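Side-chain contacts in dachshund homolog 1 (PDB 1L8R), which acts as a DNA-binding transcription factor in the control of organogenesis, its DACHbox-N domain carrying a motif similar to the forkhead/winged helix: residues A[17-20]-A[25-28]; A[32-37]-A[43-48]; A[49-54]-A[95-100]. All blocks are in the same frame, centred on the assembly; numbering follows the deposited sequence.

Contact 1: A[17-20]-A[25-28]; sequences VASF and CELI
Val17 and Ile28 pack against each other where two strands of a beta hairpin, 15-22 and 25-29, run antiparallel inside the sheet of the DACHbox-N domain. The methyl CG2 of Val17 sits 3.8 Å from CG2 of Ile28, the two branched side chains meeting at a slant, and Val10 of the edge strand 8-12 touches both. At Ala18 the backbone takes over: its carbonyl O receives a CA-H...O contact from Ile28, 3.3 Å from O to CA, while its methyl faces Leu70 of helix 64-73. Ser19 forms a non-hydrogen-bonded pair with Ile28, and its hydroxyl supplies a side-chain bond. With OG turned anti to the backbone N (chi1 165°), it reaches across the gap and donates to Leu27 O at 2.7 Å, from above the carbonyl plane, while brushing CG of Glu26. Replacing Ser19 with an alanine would probably leave Leu27 O with one donor fewer from the neighbouring strand and open a small gap beside the Glu26 chain. Phe20 and Leu27 make the hydrogen-bonded pair; the Phe20 ring leads off to Ile69 and Leu70, and Leu27 lies against Leu85. Leu27 O thus holds two donors, since Phe20 N also reaches it at 2.9 Å; in return Leu27 N donates to Phe20 O at 2.9 Å, with an N-H...O angle of 159°.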
# COMPACT_ATOMS: atom_id res chain seq x y z
N VAL A 17 -0.70 -1.50 -9.69
CA VAL A 17 0.06 -1.23 -8.47
C VAL A 17 0.89 -2.46 -8.10
O VAL A 17 0.56 -3.59 -8.48
CB VAL A 17 -0.87 -0.88 -7.28
CG1 VAL A 17 -1.67 0.39 -7.60
CG2 VAL A 17 -1.80 -2.04 -6.97
N ALA A 18 1.97 -2.21 -7.37
CA ALA A 18 2.86 -3.28 -6.94
C ALA A 18 2.24 -4.05 -5.79
O ALA A 18 1.55 -3.48 -4.93
CB ALA A 18 4.21 -2.70 -6.54
N SER A 19 2.50 -5.35 -5.76
CA SER A 19 1.94 -6.21 -4.74
C SER A 19 2.90 -7.31 -4.33
O SER A 19 3.79 -7.69 -5.10
CB SER A 19 0.65 -6.85 -5.27
OG SER A 19 0.24 -7.95 -4.48
N PHE A 20 2.72 -7.81 -3.11
CA PHE A 20 3.48 -8.94 -2.58
C PHE A 20 2.45 -9.78 -1.84
O PHE A 20 1.52 -9.23 -1.23
CB PHE A 20 4.55 -8.51 -1.56
CG PHE A 20 5.73 -7.82 -2.17
CD1 PHE A 20 6.68 -8.52 -2.90
CD2 PHE A 20 5.85 -6.44 -2.05
CE1 PHE A 20 7.75 -7.86 -3.51
CE2 PHE A 20 6.91 -5.76 -2.66
CZ PHE A 20 7.86 -6.46 -3.39
N CYS A 25 -1.97 -13.70 1.83
CA CYS A 25 -2.86 -12.63 1.41
C CYS A 25 -2.16 -11.69 0.44
O CYS A 25 -1.02 -11.30 0.66
CB CYS A 25 -3.34 -11.84 2.63
SG CYS A 25 -4.68 -10.69 2.26
N GLU A 26 -2.84 -11.33 -0.64
CA GLU A 26 -2.28 -10.43 -1.62
C GLU A 26 -2.36 -9.01 -1.08
O GLU A 26 -3.44 -8.50 -0.79
CB GLU A 26 -3.06 -10.53 -2.93
CG GLU A 26 -2.44 -9.77 -4.08
CD GLU A 26 -3.13 -10.05 -5.40
OE1 GLU A 26 -3.03 -11.20 -5.89
OE2 GLU A 26 -3.77 -9.13 -5.94
N LEU A 27 -1.21 -8.37 -0.94
CA LEU A 27 -1.17 -7.02 -0.41
C LEU A 27 -0.59 -6.07 -1.44
O LEU A 27 0.24 -6.46 -2.26
CB LEU A 27 -0.29 -6.98 0.84
CG LEU A 27 -0.60 -8.03 1.91
CD1 LEU A 27 0.42 -7.88 3.04
CD2 LEU A 27 -2.02 -7.87 2.44
N ILE A 28 -1.04 -4.82 -1.42
CA ILE A 28 -0.52 -3.86 -2.36
C ILE A 28 0.22 -2.74 -1.63
O ILE A 28 0.06 -2.54 -0.42
CB ILE A 28 -1.63 -3.28 -3.30
CG1 ILE A 28 -2.72 -2.59 -2.49
CG2 ILE A 28 -2.24 -4.43 -4.11
CD1 ILE A 28 -3.67 -3.53 -1.82

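Contact 2: A[32-37]-A[43-48]; sequences QAFDLF and GGLHTV
Phe34 puts its ring against Leu45, Val48 and the Gly43-Gly44 backbone, joining two consecutive helices, 30-37 and 45-54, of the winged-helix-like DACHbox-N domain. The ring is the centre of the contact, and its three sets of neighbours come at it from different directions. Over one face stands the methyl CD1 of Leu45, 4.2 Å from the ring centroid and 25° off the normal, a CH-pi contact. This methyl lies toward the inner end of the ring, 3.9 Å from Phe34 CG, and also reaches CB. Val48 approaches obliquely from the next turn of its helix, setting CG2 3.7 Å from Phe34 CD1, with CE1 only a little farther. At the outer end the ring meets main chain: Gly44 N and Gly43 C lie at its edge, near the ring plane, just where helix 45-54 starts with Gly44 as its N-cap.

The Phe34 side chain spans the gap because CG stands anti to the backbone N (chi1 168°), which sends the ring out from its helix, its face to the Leu45 methyl and its edge to the Gly44 backbone. Leu45 meets it through its CD1 branch. No hydrogen bond crosses between the two segments, and the packing is apolar apart from the glycine backbone at the ring edge. Val42, in the loop joining the helices, also touches Phe34, while Val48 rests on Leu94 of helix 88-99. At the far end of the ring, Phe34 CZ comes to 3.3 Å from Gly44 N.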
# COMPACT_ATOMS: atom_id res chain seq x y z
N GLN A 32 1.80 3.90 -2.78
CA GLN A 32 1.51 3.98 -4.21
C GLN A 32 0.01 4.15 -4.43
O GLN A 32 -0.41 5.01 -5.21
CB GLN A 32 2.00 2.73 -4.93
CG GLN A 32 1.71 2.72 -6.43
CD GLN A 32 2.33 1.52 -7.12
OE1 GLN A 32 2.32 0.41 -6.59
NE2 GLN A 32 2.86 1.73 -8.32
N ALA A 33 -0.80 3.34 -3.74
CA ALA A 33 -2.25 3.43 -3.87
C ALA A 33 -2.71 4.80 -3.39
O ALA A 33 -3.63 5.39 -3.96
CB ALA A 33 -2.93 2.32 -3.06
N PHE A 34 -2.08 5.30 -2.34
CA PHE A 34 -2.39 6.61 -1.79
C PHE A 34 -2.17 7.69 -2.85
O PHE A 34 -3.07 8.49 -3.13
CB PHE A 34 -1.51 6.90 -0.57
CG PHE A 34 -1.57 8.33 -0.11
CD1 PHE A 34 -2.67 8.80 0.59
CD2 PHE A 34 -0.52 9.19 -0.38
CE1 PHE A 34 -2.72 10.13 1.01
CE2 PHE A 34 -0.56 10.52 0.04
CZ PHE A 34 -1.67 10.99 0.73
N ASP A 35 -0.99 7.69 -3.47
CA ASP A 35 -0.67 8.69 -4.49
C ASP A 35 -1.62 8.65 -5.67
O ASP A 35 -1.90 9.68 -6.29
CB ASP A 35 0.75 8.51 -5.03
CG ASP A 35 1.81 8.63 -3.96
OD1 ASP A 35 1.61 9.39 -2.99
OD2 ASP A 35 2.85 7.95 -4.10
N LEU A 36 -2.11 7.46 -5.99
CA LEU A 36 -3.01 7.29 -7.12
C LEU A 36 -4.46 7.66 -6.87
O LEU A 36 -5.14 8.19 -7.76
CB LEU A 36 -2.97 5.84 -7.62
CG LEU A 36 -1.72 5.34 -8.34
CD1 LEU A 36 -1.81 3.83 -8.51
CD2 LEU A 36 -1.59 6.03 -9.69
N PHE A 37 -4.95 7.41 -5.66
CA PHE A 37 -6.36 7.67 -5.37
C PHE A 37 -6.75 8.60 -4.22
O PHE A 37 -7.91 9.02 -4.16
CB PHE A 37 -7.06 6.32 -5.18
CG PHE A 37 -6.85 5.37 -6.33
CD1 PHE A 37 -7.41 5.64 -7.58
CD2 PHE A 37 -6.08 4.23 -6.16
CE1 PHE A 37 -7.19 4.77 -8.65
CE2 PHE A 37 -5.86 3.36 -7.23
CZ PHE A 37 -6.42 3.63 -8.47
N GLY A 43 -5.01 14.13 1.46
CA GLY A 43 -3.74 14.83 1.60
C GLY A 43 -3.02 14.50 2.90
O GLY A 43 -3.30 15.08 3.95
N GLY A 44 -2.08 13.56 2.83
CA GLY A 44 -1.33 13.19 4.01
C GLY A 44 -1.42 11.71 4.36
O GLY A 44 -2.49 11.20 4.68
N LEU A 45 -0.28 11.03 4.29
CA LEU A 45 -0.21 9.61 4.61
C LEU A 45 -0.31 9.48 6.13
O LEU A 45 -0.65 8.42 6.65
CB LEU A 45 1.11 9.01 4.12
CG LEU A 45 1.20 7.48 4.05
CD1 LEU A 45 0.17 6.96 3.05
CD2 LEU A 45 2.60 7.08 3.62
N HIS A 46 -0.01 10.57 6.82
CA HIS A 46 -0.07 10.59 8.28
C HIS A 46 -1.52 10.39 8.70
O HIS A 46 -1.81 9.68 9.67
CB HIS A 46 0.47 11.93 8.80
CG HIS A 46 0.59 12.00 10.29
ND1 HIS A 46 -0.49 12.24 11.12
CD2 HIS A 46 1.66 11.86 11.11
CE1 HIS A 46 -0.09 12.24 12.38
NE2 HIS A 46 1.22 12.01 12.40
N THR A 47 -2.43 11.01 7.96
CA THR A 47 -3.86 10.90 8.24
C THR A 47 -4.31 9.48 7.93
O THR A 47 -5.16 8.92 8.63
CB THR A 47 -4.67 11.89 7.38
OG1 THR A 47 -4.18 13.22 7.60
CG2 THR A 47 -6.15 11.84 7.76
N VAL A 48 -3.75 8.91 6.86
CA VAL A 48 -4.08 7.54 6.48
C VAL A 48 -3.79 6.61 7.66
O VAL A 48 -4.64 5.82 8.06
CB VAL A 48 -3.26 7.06 5.26
CG1 VAL A 48 -3.44 5.56 5.06
CG2 VAL A 48 -3.70 7.80 4.01

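Contact 3: A[49-54]-A[95-100]; sequences YTKLKR and YNDCTN
A helix-helix crossing in the DACHbox-N domain brings the last turns of helix 45-54 against the C-terminal end of helix 88-99, where Lys51 and Arg54 meet Asp97 and Cys98. The axes of the two segments stand 10.6 Å apart at closest approach, their directions 113° apart, and the contact is made by side chains reaching between them. Lys51 does most of the apolar work with its aliphatic chain. Its CG stands anti to the carbonyl carbon (chi1 -65°), and from there the chain runs out extended past Asp97 to Cys98, bending only at its last torsion. On the way CB passes 3.7 Å from Asp97 OD2, and farther out CD presses on Cys98 SG at 3.4 Å. The ammonium does not close an ion pair with the same carboxylate: Lys51 NZ is 4.3 Å from Asp97 OD2, near enough that some electrostatic attraction is likely, but beyond a salt bridge.

Arg54, one turn farther along, comes to that carboxylate with its guanidinium. A salt bridge to Asp97 OD1 is modelled there, but Arg54 NH2 is placed too close to the carboxylate, so the details of this pairing are doubtful. Two basic residues near Asp97 would probably favour its charged form, though the Arg54 placement is uncertain.

Next to these polar groups, Leu94 of helix 88-99 touches both Lys51 and Leu52; Leu52 also reaches Leu30 of helix 30-37, while Tyr49 packs on Leu30 and makes a cation-pi contact with Lys84 of strand 84-87.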
# COMPACT_ATOMS: atom_id res chain seq x y z
N TYR A 49 -2.59 6.72 8.22
CA TYR A 49 -2.21 5.89 9.36
C TYR A 49 -3.18 6.09 10.52
O TYR A 49 -3.54 5.14 11.21
CB TYR A 49 -0.78 6.21 9.80
CG TYR A 49 0.30 5.75 8.84
CD1 TYR A 49 1.63 6.14 9.03
CD2 TYR A 49 0.01 4.91 7.76
CE1 TYR A 49 2.64 5.71 8.17
CE2 TYR A 49 1.01 4.47 6.89
CZ TYR A 49 2.32 4.88 7.11
OH TYR A 49 3.33 4.44 6.27
N THR A 50 -3.60 7.33 10.74
CA THR A 50 -4.54 7.63 11.81
C THR A 50 -5.87 6.91 11.57
O THR A 50 -6.42 6.27 12.46
CB THR A 50 -4.82 9.15 11.91
OG1 THR A 50 -3.58 9.85 12.12
CG2 THR A 50 -5.76 9.44 13.07
N LYS A 51 -6.38 7.02 10.34
CA LYS A 51 -7.64 6.37 10.00
C LYS A 51 -7.52 4.85 10.06
O LYS A 51 -8.41 4.17 10.57
CB LYS A 51 -8.09 6.80 8.60
CG LYS A 51 -8.41 8.28 8.49
CD LYS A 51 -8.89 8.63 7.09
CE LYS A 51 -9.29 10.09 6.99
NZ LYS A 51 -10.38 10.43 7.95
N LEU A 52 -6.42 4.33 9.54
CA LEU A 52 -6.18 2.89 9.55
C LEU A 52 -6.23 2.35 10.98
O LEU A 52 -6.80 1.29 11.23
CB LEU A 52 -4.82 2.60 8.91
CG LEU A 52 -4.71 1.68 7.69
CD1 LEU A 52 -5.93 1.80 6.78
CD2 LEU A 52 -3.45 2.03 6.94
N LYS A 53 -5.65 3.09 11.92
CA LYS A 53 -5.67 2.66 13.32
C LYS A 53 -7.12 2.52 13.78
O LYS A 53 -7.53 1.47 14.28
CB LYS A 53 -4.94 3.66 14.21
CG LYS A 53 -3.44 3.75 13.95
CD LYS A 53 -2.74 4.54 15.04
CE LYS A 53 -2.87 3.84 16.39
NZ LYS A 53 -2.18 4.58 17.48
N ARG A 54 -7.89 3.59 13.60
CA ARG A 54 -9.29 3.61 14.00
C ARG A 54 -10.10 2.48 13.36
O ARG A 54 -10.98 1.90 14.00
CB ARG A 54 -9.91 4.96 13.64
CG ARG A 54 -11.25 5.23 14.30
CD ARG A 54 -11.88 6.47 13.70
NE ARG A 54 -12.38 6.22 12.36
CZ ARG A 54 -12.46 7.14 11.40
NH1 ARG A 54 -12.06 8.39 11.64
NH2 ARG A 54 -12.94 6.83 10.21
N TYR A 95 -10.34 3.71 1.68
CA TYR A 95 -10.81 4.65 0.67
C TYR A 95 -12.23 5.11 0.98
O TYR A 95 -12.52 6.31 0.91
CB TYR A 95 -10.73 4.01 -0.72
CG TYR A 95 -11.14 4.95 -1.83
CD1 TYR A 95 -12.48 5.10 -2.17
CD2 TYR A 95 -10.19 5.72 -2.50
CE1 TYR A 95 -12.87 6.00 -3.16
CE2 TYR A 95 -10.57 6.63 -3.49
CZ TYR A 95 -11.91 6.76 -3.81
OH TYR A 95 -12.30 7.65 -4.78
N ASN A 96 -13.11 4.18 1.32
CA ASN A 96 -14.48 4.54 1.63
C ASN A 96 -14.54 5.47 2.83
O ASN A 96 -15.31 6.43 2.86
CB ASN A 96 -15.31 3.28 1.90
CG ASN A 96 -15.37 2.35 0.70
OD1 ASN A 96 -15.18 2.78 -0.44
ND2 ASN A 96 -15.65 1.07 0.95
N ASP A 97 -13.69 5.20 3.83
CA ASP A 97 -13.65 6.02 5.04
C ASP A 97 -13.13 7.43 4.80
O ASP A 97 -13.47 8.36 5.53
CB ASP A 97 -12.79 5.32 6.09
CG ASP A 97 -12.83 6.03 7.43
OD1 ASP A 97 -13.94 6.27 7.95
OD2 ASP A 97 -11.75 6.33 7.97
N CYS A 98 -12.31 7.60 3.76
CA CYS A 98 -11.75 8.91 3.43
C CYS A 98 -12.64 9.74 2.52
O CYS A 98 -12.52 10.97 2.48
CB CYS A 98 -10.40 8.75 2.73
SG CYS A 98 -9.09 8.05 3.74
N THR A 99 -13.53 9.08 1.80
CA THR A 99 -14.38 9.78 0.84
C THR A 99 -15.88 9.75 1.05
O THR A 99 -16.57 10.69 0.67
CB THR A 99 -14.10 9.24 -0.56
OG1 THR A 99 -14.33 7.83 -0.58
CG2 THR A 99 -12.66 9.52 -0.96
N ASN A 100 -16.39 8.67 1.64
CA ASN A 100 -17.82 8.53 1.84
C ASN A 100 -18.13 7.83 3.16
O ASN A 100 -18.85 6.83 3.19
CB ASN A 100 -18.40 7.75 0.66
CG ASN A 100 -19.91 7.66 0.70
OD1 ASN A 100 -20.58 8.63 1.01
ND2 ASN A 100 -20.44 6.48 0.38

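In the fold
From the N terminus, contact 1 closes first, folding strand 15-22 back on strand 25-29 through a tight turn. Helix 30-37 follows directly, and contact 2 closes the short loop between it and helix 45-54. Contact 3 spans far more chain: some forty residues, including helix 64-73, strand 84-87 and the start of helix 88-99, separate its two segments. The three are in series, neither nested nor crossed. Contacts 1 and 2 touch where Gln32 OE1 probably accepts a hydrogen bond from Ala18 N, tying sheet to helix. Contacts 2 and 3 share helix 45-54 and meet at Phe37 and Tyr95; contacts 1 and 3 stay about 9 Å apart at their nearest atoms.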